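PDB 7M13: GDP-L-fucose synthase from Campylobacter jejuni subsp. jejuni serotype O:2, which acts as a GDP-D-glycero-L-gluco-heptose synthase, an NADPH-dependent oxidoreductase that supplies a heptose for the capsular polysaccharide. Local coordinates for residues B[47-52]-B[91-96]; B[123-128]-B[275-280]; B[247-252]-B[331-336]; B[295-300]-B[338-343]. One frame throughout, in Å; residues are numbered along the deposited sequence.

In the fold
The four contacts sample a Rossmann-type reductase from its subunit interface to the helices of its C-terminal part. Interactions 1, 2 and 4 are buried, whereas interaction 3 is a surface contact. Interactions 3 and 4 both use helix 335-347, one at the approach to its start and the other along its body, and they touch through I333 and G338. Interaction 2 meets interaction 3 where G280 packs on H331. Interaction 1 stands apart from the rest, on the opposite side of the chain's centre from interactions 3 and 4. Chemistry follows location: an asparagine between helices in interaction 1, carboxylates gripping backbone N-H groups in interactions 2 and 3, and hydrocarbon packing in interaction 4.

Interaction 1 (B[47-52]-B[91-96]); sequences VNQQAV and QNNVIH
Q49, in the first turn of helix 49-59, and N93, in the middle of helix 80-100, bring their CA atoms to 5.6 Å, the closest backbone approach of the pair. N93 supplies about half of the buried surface. Its CG stands anti to its own carbonyl carbon (chi1 -71°), which sends the amide across the gap to the start of the neighbouring helix. There N93 OD1 lies 3.4 Å from Q49 CB, while N93 ND2 comes within 3.1 Å of V47 O; the clear hydrogen bond of ND2 goes to the backbone O of L46, one residue before 47-52. The two helices flank a parallel Rossmann sheet, and V94 packs its side chain on V64 and L66 of strand 63-66. One turn along from Q49, V52 covers the base of the N93 side chain: its CG1 sits 3.9 Å from N93 CB and 3.6 Å from N93 O, with the two side chains crossing at about a right angle. The beginning of helix 49-59 is fixed from within, since N48 occupies the N-cap position and its OD1 accepts from A51 N at 2.8 Å, in the plane of its carbonyl group. V47 also touches the bound NADP, and H96 stacks on the ring of Y85 of the second subunit, in the helical dimer interface familiar from this enzyme family.

Interaction 2 (B[123-128]-B[275-280]); sequences LKEEYL and THINIG
E125 reaches from a 3-10 turn to the edge of strand 277-278 and takes the backbone N-H of N278 on its OE2, 2.8 Å away and nearly straight at 171°. The donor arrives on the anti side of OE2, somewhat out of the carboxylate plane. A bend at chi2 (91°) turns the carboxylate so that it lies flat against the N278 amide: the two planes are 10° apart and stacked, with E125 CD 3.5 Å from N278 ND2. A water lies 2.8 Å from both E125 OE2 and N278 O and can donate to either, though it has more acceptors nearby than protons. H276 folds its ring back toward the turn, and its NE2 gives E125 O a weak bond of 3.0 Å, the oxygen lying at the ring edge. L128 CD2 touches the same ring, 3.8 Å from H276 CE1.

A second shell sets these groups in place. The N278 amide is held at both ends, OD1 by the hydroxyl of Y115 and ND2 by the backbone O of D320. L123 pairs its backbone with L318 and D320, while I277 pairs with T164 and V166 of strand 162-171, so the strand extends the parallel Rossmann sheet, and the long loop between strand 105-111 and helix 138-158 is tied to that sheet. K323 binds H276 O and also packs on E125.

The buried OE2 is met by a main-chain N-H and probably by a water, and the nearby K323 would probably favour the negative charge of the carboxylate.

Interaction 3 (B[247-252]-B[331-336]); sequences SDDLAD and HKIELK
D249, in the first turn of helix 247-260, lies opposite the irregular chain that leads into helix 335-347, with its CA 5.9 Å from that of H331. The D249 carboxylate spans two consecutive peptide N-H groups of that chain. K332 N meets D249 OD1 at 3.1 Å and I333 N meets D249 OD2 at 2.9 Å, with N-H...O angles of 166° and 156°. Both donors come in on the syn side and somewhat out of the carboxylate plane, so one acidic group grips the backbone through both of its oxygens and its rotation is fixed.

Hydrocarbon closes round these bonds. H331 CB touches D249 OD2 at 3.5 Å, and I333 CB comes to 3.4 Å from the same oxygen. Because I333 is extended beyond CG1 (chi2 175°), its CD1 reaches back toward the start of helix 247-260 and rests on D248 CB at 3.7 Å. The polar end of D248 turns to N27. K332 CD lies, less certainly, 3.8 Å from D252 OD2 in one of the two conformers of D252, whose charge pairs chiefly with R31. H331 NE2 makes weak bonds to the carboxylate of E334, the N-cap residue of helix 335-347.

Around the contact, helix 247-260 packs by A251 on L24 and N27 of helix 19-30 and by L250 on strand 162-171. W329 touches D249 and D252, and L335 packs against Y171 and, on helix 287-298, V290 and M293.

Interaction 4 (B[295-300]-B[338-343]); sequences KNIVGF and GIKMMY
I297, V298 and Y343 bear the greater part of the surface buried between helix 287-298 and helix 335-347. I297 is directed toward the second helix, and with its chain extended (chi2 170°) CD1 lodges against I339 CG2 at 3.6 Å. I297 CD1 also lies 3.9 Å from K340 CG, so the aliphatic part of the lysine covers the isoleucine at the solvent side. The I297 branch methyl CG2 reaches the ring of Y343, 4.1 Å from CD2.

Y343 lies over the last turn of helix 287-298. V298 sets its CG2 over one face of the ring, 4.1 Å from the centroid and 15° off the normal, a CH-pi contact displaced toward the rim. On the same side of the ring, V298 CA comes to 3.8 Å from Y343 CE2. Beyond it the helix ends at G299, whose phi is positive.

The hydroxyl of Y343 hydrogen-bonds to H193 and K196 of helix 184-199, and K196 also binds V298 O. Dispersion thus joins helices 287-298 and 335-347, while the tyrosine hydroxyl, the one polar group among the three leading side chains, is satisfied by a third helix.

Interaction 1 (B[47-52]-B[91-96])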
loop_
_atom_site.group_PDB
_atom_site.type_symbol
_atom_site.label_atom_id
_atom_site.label_comp_id
_atom_site.label_asym_id
_atom_site.label_seq_id
_atom_site.Cartn_x
_atom_site.Cartn_y
_atom_site.Cartn_z
ATOM N N VAL B 47 6.724 -14.901 -4.773
ATOM C CA VAL B 47 5.389 -14.684 -4.161
ATOM C C VAL B 47 5.238 -15.589 -2.935
ATOM O O VAL B 47 4.352 -15.314 -2.123
ATOM C CB VAL B 47 4.279 -14.861 -5.206
ATOM C CG1 VAL B 47 2.887 -14.864 -4.598
ATOM C CG2 VAL B 47 4.389 -13.785 -6.275
ATOM N N ASN B 48 5.980 -16.691 -2.872
ATOM C CA ASN B 48 5.784 -17.709 -1.827
ATOM C C ASN B 48 6.659 -17.376 -0.620
ATOM O O ASN B 48 7.888 -17.522 -0.691
ATOM C CB ASN B 48 6.039 -19.106 -2.405
ATOM C CG ASN B 48 5.727 -20.203 -1.402
ATOM O OD1 ASN B 48 6.579 -20.539 -0.610
ATOM N ND2 ASN B 48 4.468 -20.638 -1.329
ATOM N N GLN B 49 6.035 -16.932 0.452
ATOM C CA GLN B 49 6.715 -16.527 1.680
ATOM C C GLN B 49 7.597 -17.647 2.220
ATOM O O GLN B 49 8.745 -17.398 2.544
ATOM C CB GLN B 49 5.655 -16.086 2.672
ATOM C CG GLN B 49 6.262 -15.741 4.005
ATOM C CD GLN B 49 5.202 -15.415 5.017
ATOM O OE1 GLN B 49 5.137 -14.313 5.570
ATOM N NE2 GLN B 49 4.389 -16.392 5.275
ATOM N N GLN B 50 7.087 -18.880 2.258
ATOM C CA GLN B 50 7.861 -20.016 2.802
ATOM C C GLN B 50 9.153 -20.182 1.991
ATOM O O GLN B 50 10.207 -20.331 2.606
ATOM C CB GLN B 50 6.997 -21.271 2.790
ATOM C CG GLN B 50 7.716 -22.494 3.331
ATOM C CD GLN B 50 6.881 -23.750 3.226
ATOM O OE1 GLN B 50 5.820 -23.803 2.600
ATOM N NE2 GLN B 50 7.373 -24.792 3.865
ATOM N N ALA B 51 9.055 -20.179 0.677
ATOM C CA ALA B 51 10.262 -20.422 -0.155
ATOM C C ALA B 51 11.255 -19.265 0.037
ATOM O O ALA B 51 12.495 -19.455 0.041
ATOM C CB ALA B 51 9.877 -20.580 -1.590
ATOM N N VAL B 52 10.763 -18.027 0.103
ATOM C CA VAL B 52 11.663 -16.860 0.235
ATOM C C VAL B 52 12.346 -16.874 1.608
ATOM O O VAL B 52 13.566 -16.648 1.689
ATOM C CB VAL B 52 10.918 -15.549 -0.043
ATOM C CG1 VAL B 52 11.836 -14.379 0.256
ATOM C CG2 VAL B 52 10.444 -15.516 -1.473
ATOM N N GLN B 91 7.666 -7.869 -2.877
ATOM C CA GLN B 91 8.248 -6.770 -2.084
ATOM C C GLN B 91 8.308 -7.191 -0.617
ATOM O O GLN B 91 9.392 -7.076 0.044
ATOM C CB GLN B 91 7.439 -5.480 -2.237
ATOM C CG GLN B 91 7.503 -4.873 -3.637
ATOM C CD GLN B 91 6.422 -3.873 -3.960
ATOM O OE1 GLN B 91 6.263 -3.535 -5.144
ATOM N NE2 GLN B 91 5.636 -3.467 -2.982
ATOM N N ASN B 92 7.191 -7.641 -0.065
ATOM C CA ASN B 92 7.102 -7.903 1.383
ATOM C C ASN B 92 8.017 -9.086 1.717
ATOM O O ASN B 92 8.755 -9.049 2.717
ATOM C CB ASN B 92 5.668 -8.206 1.794
ATOM C CG ASN B 92 4.756 -7.001 1.740
ATOM O OD1 ASN B 92 5.207 -5.888 1.538
ATOM N ND2 ASN B 92 3.479 -7.283 1.905
ATOM N N ASN B 93 7.965 -10.128 0.906
ATOM C CA ASN B 93 8.772 -11.334 1.206
ATOM C C ASN B 93 10.266 -10.994 1.157
ATOM O O ASN B 93 11.004 -11.383 2.076
ATOM C CB ASN B 93 8.441 -12.447 0.227
ATOM C CG ASN B 93 7.067 -13.072 0.420
ATOM O OD1 ASN B 93 6.481 -12.958 1.489
ATOM N ND2 ASN B 93 6.597 -13.722 -0.632
ATOM N N VAL B 94 10.718 -10.256 0.148
ATOM C CA VAL B 94 12.178 -10.004 0.020
ATOM C C VAL B 94 12.605 -8.970 1.060
ATOM O O VAL B 94 13.615 -9.165 1.731
ATOM C CB VAL B 94 12.510 -9.578 -1.416
ATOM C CG1 VAL B 94 13.928 -9.075 -1.547
ATOM C CG2 VAL B 94 12.230 -10.735 -2.363
ATOM N N ILE B 95 11.827 -7.913 1.271
ATOM C CA ILE B 95 12.255 -6.843 2.192
ATOM C C ILE B 95 12.254 -7.396 3.627
ATOM O O ILE B 95 13.230 -7.221 4.369
ATOM C CB ILE B 95 11.396 -5.585 2.043
ATOM C CG1 ILE B 95 11.625 -4.939 0.682
ATOM C CG2 ILE B 95 11.701 -4.626 3.180
ATOM C CD1 ILE B 95 10.577 -3.908 0.316
ATOM N N HIS B 96 11.175 -8.060 4.049
ATOM C CA HIS B 96 11.099 -8.539 5.441
ATOM C C HIS B 96 12.167 -9.617 5.685
ATOM O O HIS B 96 12.788 -9.581 6.758
ATOM C CB HIS B 96 9.697 -9.057 5.777
ATOM C CG HIS B 96 9.596 -9.488 7.184
ATOM N ND1 HIS B 96 9.589 -8.561 8.174
ATOM C CD2 HIS B 96 9.518 -10.707 7.768
ATOM C CE1 HIS B 96 9.500 -9.188 9.345
ATOM N NE2 HIS B 96 9.447 -10.494 9.125
#

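Interaction 2 (B[123-128]-B[275-280])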
loop_
_atom_site.group_PDB
_atom_site.type_symbol
_atom_site.label_atom_id
_atom_site.label_comp_id
_atom_site.label_asym_id
_atom_site.label_seq_id
_atom_site.Cartn_x
_atom_site.Cartn_y
_atom_site.Cartn_z
ATOM N N LEU B 123 8.909 15.583 -12.218
ATOM C CA LEU B 123 8.335 15.018 -10.976
ATOM C C LEU B 123 9.366 15.000 -9.861
ATOM O O LEU B 123 10.443 14.375 -10.022
ATOM C CB LEU B 123 7.871 13.590 -11.261
ATOM C CG LEU B 123 6.782 13.464 -12.305
ATOM C CD1 LEU B 123 6.711 12.035 -12.821
ATOM C CD2 LEU B 123 5.452 13.918 -11.711
ATOM N N LYS B 124 9.075 15.666 -8.750
ATOM C CA LYS B 124 9.887 15.639 -7.530
ATOM C C LYS B 124 9.452 14.450 -6.685
ATOM O O LYS B 124 8.274 14.095 -6.686
ATOM C CB LYS B 124 9.686 16.950 -6.791
ATOM C CG LYS B 124 10.186 18.188 -7.521
ATOM C CD LYS B 124 10.125 19.434 -6.639
ATOM C CE LYS B 124 11.048 19.429 -5.446
ATOM N NZ LYS B 124 10.919 20.667 -4.638
ATOM N N GLU B 125 10.361 13.990 -5.853
ATOM C CA GLU B 125 10.070 12.855 -4.932
ATOM C C GLU B 125 8.867 13.231 -4.061
ATOM O O GLU B 125 8.071 12.338 -3.705
ATOM C CB GLU B 125 11.343 12.529 -4.181
ATOM C CG GLU B 125 12.386 11.844 -5.041
ATOM C CD GLU B 125 13.401 12.737 -5.753
ATOM O OE1 GLU B 125 13.205 14.005 -5.750
ATOM O OE2 GLU B 125 14.414 12.206 -6.293
ATOM N N GLU B 126 8.766 14.489 -3.663
ATOM C CA GLU B 126 7.752 14.985 -2.727
ATOM C C GLU B 126 6.374 14.984 -3.356
ATOM O O GLU B 126 5.427 15.281 -2.609
ATOM C CB GLU B 126 8.087 16.406 -2.267
ATOM C CG GLU B 126 9.330 16.498 -1.409
ATOM C CD GLU B 126 10.643 16.709 -2.160
ATOM O OE1 GLU B 126 11.635 17.040 -1.456
ATOM O OE2 GLU B 126 10.700 16.542 -3.425
ATOM N N TYR B 127 6.201 14.682 -4.649
ATOM C CA TYR B 127 4.867 14.665 -5.287
ATOM C C TYR B 127 4.131 13.358 -4.972
ATOM O O TYR B 127 2.965 13.245 -5.338
ATOM C CB TYR B 127 4.992 14.907 -6.795
ATOM C CG TYR B 127 5.515 16.281 -7.178
ATOM C CD1 TYR B 127 5.694 17.282 -6.244
ATOM C CD2 TYR B 127 5.845 16.537 -8.496
ATOM C CE1 TYR B 127 6.127 18.557 -6.628
ATOM C CE2 TYR B 127 6.299 17.782 -8.888
ATOM C CZ TYR B 127 6.459 18.778 -7.959
ATOM O OH TYR B 127 6.948 20.016 -8.346
ATOM N N LEU B 128 4.780 12.384 -4.333
ATOM C CA LEU B 128 4.065 11.207 -3.806
ATOM C C LEU B 128 2.818 11.659 -3.035
ATOM O O LEU B 128 2.942 12.533 -2.143
ATOM C CB LEU B 128 5.052 10.406 -2.957
ATOM C CG LEU B 128 4.445 9.210 -2.238
ATOM C CD1 LEU B 128 3.753 8.295 -3.205
ATOM C CD2 LEU B 128 5.514 8.478 -1.435
ATOM N N THR B 275 11.848 9.602 1.094
ATOM C CA THR B 275 13.284 9.259 1.026
ATOM C C THR B 275 13.635 8.366 -0.144
ATOM O O THR B 275 14.809 7.961 -0.234
ATOM C CB THR B 275 13.769 8.670 2.341
ATOM O OG1 THR B 275 13.034 7.488 2.654
ATOM C CG2 THR B 275 13.702 9.672 3.461
ATOM N N HIS B 276 12.668 8.040 -0.997
ATOM C CA HIS B 276 12.957 7.438 -2.309
ATOM C C HIS B 276 13.727 8.440 -3.163
ATOM O O HIS B 276 13.746 9.656 -2.838
ATOM C CB HIS B 276 11.677 6.979 -2.999
ATOM C CG HIS B 276 10.644 8.017 -3.181
ATOM N ND1 HIS B 276 9.863 8.461 -2.158
ATOM C CD2 HIS B 276 10.295 8.720 -4.290
ATOM C CE1 HIS B 276 9.045 9.399 -2.623
ATOM N NE2 HIS B 276 9.296 9.574 -3.927
ATOM N N ILE B 277 14.377 7.949 -4.214
ATOM C CA ILE B 277 15.219 8.820 -5.087
ATOM C C ILE B 277 14.831 8.561 -6.525
ATOM O O ILE B 277 14.959 7.430 -6.999
ATOM C CB ILE B 277 16.710 8.500 -4.903
ATOM C CG1 ILE B 277 17.132 8.315 -3.445
ATOM C CG2 ILE B 277 17.542 9.539 -5.619
ATOM C CD1 ILE B 277 18.514 7.745 -3.303
ATOM N N ASN B 278 14.525 9.614 -7.253
ATOM C CA ASN B 278 14.284 9.471 -8.700
ATOM C C ASN B 278 15.628 9.256 -9.423
ATOM O O ASN B 278 16.620 9.876 -9.059
ATOM C CB ASN B 278 13.652 10.717 -9.286
ATOM C CG ASN B 278 12.269 10.968 -8.763
ATOM O OD1 ASN B 278 11.566 10.046 -8.329
ATOM N ND2 ASN B 278 11.862 12.242 -8.849
ATOM N N ILE B 279 15.623 8.397 -10.425
ATOM C CA ILE B 279 16.815 8.202 -11.283
ATOM C C ILE B 279 16.355 8.402 -12.727
ATOM O O ILE B 279 15.163 8.280 -13.030
ATOM C CB ILE B 279 17.504 6.847 -11.029
ATOM C CG1 ILE B 279 16.627 5.641 -11.341
ATOM C CG2 ILE B 279 18.046 6.797 -9.610
ATOM C CD1 ILE B 279 17.341 4.311 -11.287
ATOM N N GLY B 280 17.297 8.742 -13.585
ATOM C CA GLY B 280 16.940 9.122 -14.953
ATOM C C GLY B 280 18.035 9.982 -15.540
ATOM O O GLY B 280 19.058 10.176 -14.919
HETATM O O HOH W 1 16.647 12.463 -7.981
#

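Interaction 3 (B[247-252]-B[331-336])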
loop_
_atom_site.group_PDB
_atom_site.type_symbol
_atom_site.label_atom_id
_atom_site.label_comp_id
_atom_site.label_asym_id
_atom_site.label_seq_id
_atom_site.Cartn_x
_atom_site.Cartn_y
_atom_site.Cartn_z
ATOM N N SER B 247 19.846 0.539 -19.213
ATOM C CA SER B 247 20.062 -0.387 -18.082
ATOM C C SER B 247 21.512 -0.347 -17.571
ATOM O O SER B 247 21.705 -0.685 -16.389
ATOM C CB SER B 247 19.600 -1.733 -18.422
ATOM O OG SER B 247 20.318 -2.216 -19.553
ATOM N N ASP B 248 22.511 0.067 -18.358
ATOM C CA ASP B 248 23.875 0.256 -17.811
ATOM C C ASP B 248 23.905 1.451 -16.854
ATOM O O ASP B 248 24.650 1.401 -15.866
ATOM C CB ASP B 248 24.937 0.415 -18.901
ATOM C CG ASP B 248 25.320 -0.873 -19.602
ATOM O OD1 ASP B 248 24.967 -1.967 -19.099
ATOM O OD2 ASP B 248 25.968 -0.757 -20.667
ATOM N N ASP B 249 23.164 2.521 -17.165
ATOM C CA ASP B 249 23.018 3.682 -16.266
ATOM C C ASP B 249 22.223 3.253 -15.024
ATOM O O ASP B 249 22.623 3.669 -13.933
ATOM C CB ASP B 249 22.412 4.888 -16.990
ATOM C CG ASP B 249 23.438 5.854 -17.602
ATOM O OD1 ASP B 249 24.596 5.910 -17.106
ATOM O OD2 ASP B 249 23.053 6.573 -18.540
ATOM N N LEU B 250 21.177 2.444 -15.174
ATOM C CA LEU B 250 20.443 1.913 -14.005
ATOM C C LEU B 250 21.406 1.088 -13.141
ATOM O O LEU B 250 21.478 1.293 -11.920
ATOM C CB LEU B 250 19.239 1.085 -14.452
ATOM C CG LEU B 250 18.453 0.500 -13.291
ATOM C CD1 LEU B 250 17.000 0.297 -13.673
ATOM C CD2 LEU B 250 19.074 -0.798 -12.806
ATOM N N ALA B 251 22.193 0.198 -13.755
ATOM C CA ALA B 251 23.135 -0.624 -12.973
ATOM C C ALA B 251 24.142 0.290 -12.280
ATOM O O ALA B 251 24.427 0.129 -11.086
ATOM C CB ALA B 251 23.799 -1.628 -13.867
ATOM N N ASP B 252 24.669 1.290 -12.992
ATOM C CA ASP B 252 25.677 2.219 -12.408
ATOM C C ASP B 252 25.101 2.927 -11.179
ATOM O O ASP B 252 25.800 3.001 -10.161
ATOM C CB ASP B 252 26.144 3.320 -13.363
ATOM C CG ASP B 252 27.175 2.874 -14.379
ATOM O OD1 ASP B 252 27.650 1.725 -14.242
ATOM O OD2 ASP B 252 27.502 3.689 -15.285
ATOM N N HIS B 331 23.841 10.539 -15.109
ATOM C CA HIS B 331 23.850 9.554 -16.196
ATOM C C HIS B 331 25.050 9.807 -17.119
ATOM O O HIS B 331 25.489 10.953 -17.229
ATOM C CB HIS B 331 22.539 9.629 -16.948
ATOM C CG HIS B 331 22.439 10.806 -17.837
ATOM N ND1 HIS B 331 22.112 12.055 -17.376
ATOM C CD2 HIS B 331 22.567 10.898 -19.179
ATOM C CE1 HIS B 331 22.097 12.895 -18.402
ATOM N NE2 HIS B 331 22.383 12.208 -19.513
ATOM N N LYS B 332 25.469 8.759 -17.789
ATOM C CA LYS B 332 26.557 8.808 -18.798
ATOM C C LYS B 332 26.058 8.529 -20.219
ATOM O O LYS B 332 26.812 8.877 -21.148
ATOM C CB LYS B 332 27.603 7.750 -18.471
ATOM C CG LYS B 332 28.278 7.900 -17.120
ATOM C CD LYS B 332 29.180 6.719 -16.802
ATOM C CE LYS B 332 29.805 6.802 -15.423
ATOM N NZ LYS B 332 31.181 6.249 -15.395
ATOM N N ILE B 333 24.942 7.822 -20.410
ATOM C CA ILE B 333 24.531 7.312 -21.745
ATOM C C ILE B 333 23.454 8.243 -22.285
ATOM O O ILE B 333 22.325 8.228 -21.789
ATOM C CB ILE B 333 24.073 5.842 -21.689
ATOM C CG1 ILE B 333 25.180 4.932 -21.167
ATOM C CG2 ILE B 333 23.588 5.392 -23.050
ATOM C CD1 ILE B 333 24.751 3.512 -20.978
ATOM N N GLU B 334 23.794 9.026 -23.313
ATOM C CA GLU B 334 22.795 9.819 -24.056
ATOM C C GLU B 334 21.981 8.870 -24.933
ATOM O O GLU B 334 22.476 7.806 -25.307
ATOM C CB GLU B 334 23.473 10.918 -24.876
ATOM C CG GLU B 334 24.241 11.943 -24.042
ATOM C CD GLU B 334 23.548 12.518 -22.807
ATOM O OE1 GLU B 334 22.322 12.775 -22.845
ATOM O OE2 GLU B 334 24.257 12.747 -21.810
ATOM N N LEU B 335 20.740 9.226 -25.181
ATOM C CA LEU B 335 19.737 8.338 -25.801
ATOM C C LEU B 335 20.235 7.781 -27.150
ATOM O O LEU B 335 20.141 6.553 -27.354
ATOM C CB LEU B 335 18.412 9.073 -25.910
ATOM C CG LEU B 335 17.243 8.222 -26.405
ATOM C CD1 LEU B 335 17.020 7.000 -25.524
ATOM C CD2 LEU B 335 15.979 9.047 -26.469
ATOM N N LYS B 336 20.742 8.624 -28.053
ATOM C CA LYS B 336 21.196 8.146 -29.393
ATOM C C LYS B 336 22.263 7.054 -29.218
ATOM O O LYS B 336 22.166 5.999 -29.897
ATOM C CB LYS B 336 21.723 9.321 -30.222
ATOM C CG LYS B 336 20.636 10.196 -30.825
ATOM C CD LYS B 336 21.151 11.412 -31.597
ATOM C CE LYS B 336 20.883 12.728 -30.892
ATOM N NZ LYS B 336 21.813 12.937 -29.757
#

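Interaction 4 (B[295-300]-B[338-343])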
loop_
_atom_site.group_PDB
_atom_site.type_symbol
_atom_site.label_atom_id
_atom_site.label_comp_id
_atom_site.label_asym_id
_atom_site.label_seq_id
_atom_site.Cartn_x
_atom_site.Cartn_y
_atom_site.Cartn_z
ATOM N N LYS B 295 14.983 5.581 -36.578
ATOM C CA LYS B 295 14.967 5.488 -38.069
ATOM C C LYS B 295 16.390 5.649 -38.611
ATOM O O LYS B 295 16.816 4.829 -39.469
ATOM C CB LYS B 295 14.036 6.545 -38.670
ATOM C CG LYS B 295 13.942 6.489 -40.192
ATOM C CD LYS B 295 13.231 7.656 -40.847
ATOM C CE LYS B 295 13.489 7.705 -42.342
ATOM N NZ LYS B 295 12.701 8.777 -43.004
ATOM N N ASN B 296 17.117 6.645 -38.108
ATOM C CA ASN B 296 18.467 7.010 -38.609
ATOM C C ASN B 296 19.470 5.934 -38.192
ATOM O O ASN B 296 20.370 5.619 -38.999
ATOM C CB ASN B 296 18.815 8.439 -38.188
ATOM C CG ASN B 296 17.887 9.445 -38.847
ATOM O OD1 ASN B 296 17.666 10.539 -38.327
ATOM N ND2 ASN B 296 17.315 9.075 -39.986
ATOM N N ILE B 297 19.319 5.362 -36.991
ATOM C CA ILE B 297 20.241 4.308 -36.478
ATOM C C ILE B 297 19.992 3.002 -37.243
ATOM O O ILE B 297 20.978 2.327 -37.592
ATOM C CB ILE B 297 20.100 4.143 -34.951
ATOM C CG1 ILE B 297 20.577 5.415 -34.252
ATOM C CG2 ILE B 297 20.844 2.906 -34.461
ATOM C CD1 ILE B 297 20.275 5.480 -32.767
ATOM N N VAL B 298 18.728 2.684 -37.514
ATOM C CA VAL B 298 18.337 1.437 -38.236
ATOM C C VAL B 298 18.698 1.582 -39.718
ATOM O O VAL B 298 19.023 0.564 -40.351
ATOM C CB VAL B 298 16.848 1.126 -38.018
ATOM C CG1 VAL B 298 16.325 0.092 -39.009
ATOM C CG2 VAL B 298 16.603 0.674 -36.583
ATOM N N GLY B 299 18.653 2.804 -40.243
ATOM C CA GLY B 299 18.903 3.079 -41.671
ATOM C C GLY B 299 17.691 2.741 -42.523
ATOM O O GLY B 299 17.877 2.389 -43.682
ATOM N N PHE B 300 16.476 2.859 -41.985
ATOM C CA PHE B 300 15.220 2.692 -42.757
ATOM C C PHE B 300 15.051 3.892 -43.695
ATOM O O PHE B 300 15.242 5.042 -43.239
ATOM C CB PHE B 300 14.028 2.534 -41.816
ATOM C CG PHE B 300 12.685 2.449 -42.486
ATOM C CD1 PHE B 300 12.398 1.438 -43.390
ATOM C CD2 PHE B 300 11.696 3.373 -42.200
ATOM C CE1 PHE B 300 11.145 1.351 -43.973
ATOM C CE2 PHE B 300 10.440 3.280 -42.780
ATOM C CZ PHE B 300 10.171 2.274 -43.680
ATOM N N GLY B 338 22.790 5.143 -26.616
ATOM C CA GLY B 338 22.216 3.949 -25.969
ATOM C C GLY B 338 21.436 3.119 -26.968
ATOM O O GLY B 338 21.506 1.887 -26.908
ATOM N N ILE B 339 20.701 3.761 -27.867
ATOM C CA ILE B 339 19.874 3.056 -28.884
ATOM C C ILE B 339 20.824 2.330 -29.849
ATOM O O ILE B 339 20.512 1.189 -30.241
ATOM C CB ILE B 339 18.933 4.016 -29.632
ATOM C CG1 ILE B 339 17.881 4.630 -28.706
ATOM C CG2 ILE B 339 18.251 3.307 -30.786
ATOM C CD1 ILE B 339 17.118 5.782 -29.319
ATOM N N LYS B 340 21.951 2.964 -30.194
ATOM C CA LYS B 340 23.012 2.324 -31.016
ATOM C C LYS B 340 23.500 1.049 -30.313
ATOM O O LYS B 340 23.517 -0.011 -30.981
ATOM C CB LYS B 340 24.166 3.290 -31.268
ATOM C CG LYS B 340 23.977 4.249 -32.431
ATOM C CD LYS B 340 25.282 4.902 -32.845
ATOM C CE LYS B 340 25.171 5.702 -34.123
ATOM N NZ LYS B 340 25.771 7.048 -33.968
ATOM N N MET B 341 23.871 1.135 -29.022
ATOM C CA MET B 341 24.369 -0.033 -28.249
ATOM C C MET B 341 23.316 -1.146 -28.335
ATOM O O MET B 341 23.699 -2.317 -28.530
ATOM C CB MET B 341 24.629 0.308 -26.776
ATOM C CG MET B 341 25.635 1.421 -26.546
ATOM S SD MET B 341 25.589 1.999 -24.805
ATOM C CE MET B 341 26.358 0.582 -24.026
ATOM N N MET B 342 22.033 -0.800 -28.146
ATOM C CA MET B 342 20.910 -1.766 -28.103
ATOM C C MET B 342 20.739 -2.412 -29.492
ATOM O O MET B 342 20.549 -3.650 -29.558
ATOM C CB MET B 342 19.617 -1.073 -27.655
ATOM C CG MET B 342 18.455 -2.034 -27.486
ATOM S SD MET B 342 16.962 -1.302 -26.725
ATOM C CE MET B 342 16.664 0.101 -27.799
ATOM N N TYR B 343 20.842 -1.628 -30.571
ATOM C CA TYR B 343 20.660 -2.144 -31.959
ATOM C C TYR B 343 21.802 -3.107 -32.310
ATOM O O TYR B 343 21.535 -4.172 -32.888
ATOM C CB TYR B 343 20.559 -1.021 -32.997
ATOM C CG TYR B 343 20.071 -1.490 -34.352
ATOM C CD1 TYR B 343 18.996 -2.360 -34.469
ATOM C CD2 TYR B 343 20.688 -1.067 -35.524
ATOM C CE1 TYR B 343 18.549 -2.805 -35.704
ATOM C CE2 TYR B 343 20.255 -1.508 -36.769
ATOM C CZ TYR B 343 19.180 -2.371 -36.858
ATOM O OH TYR B 343 18.731 -2.805 -38.070
#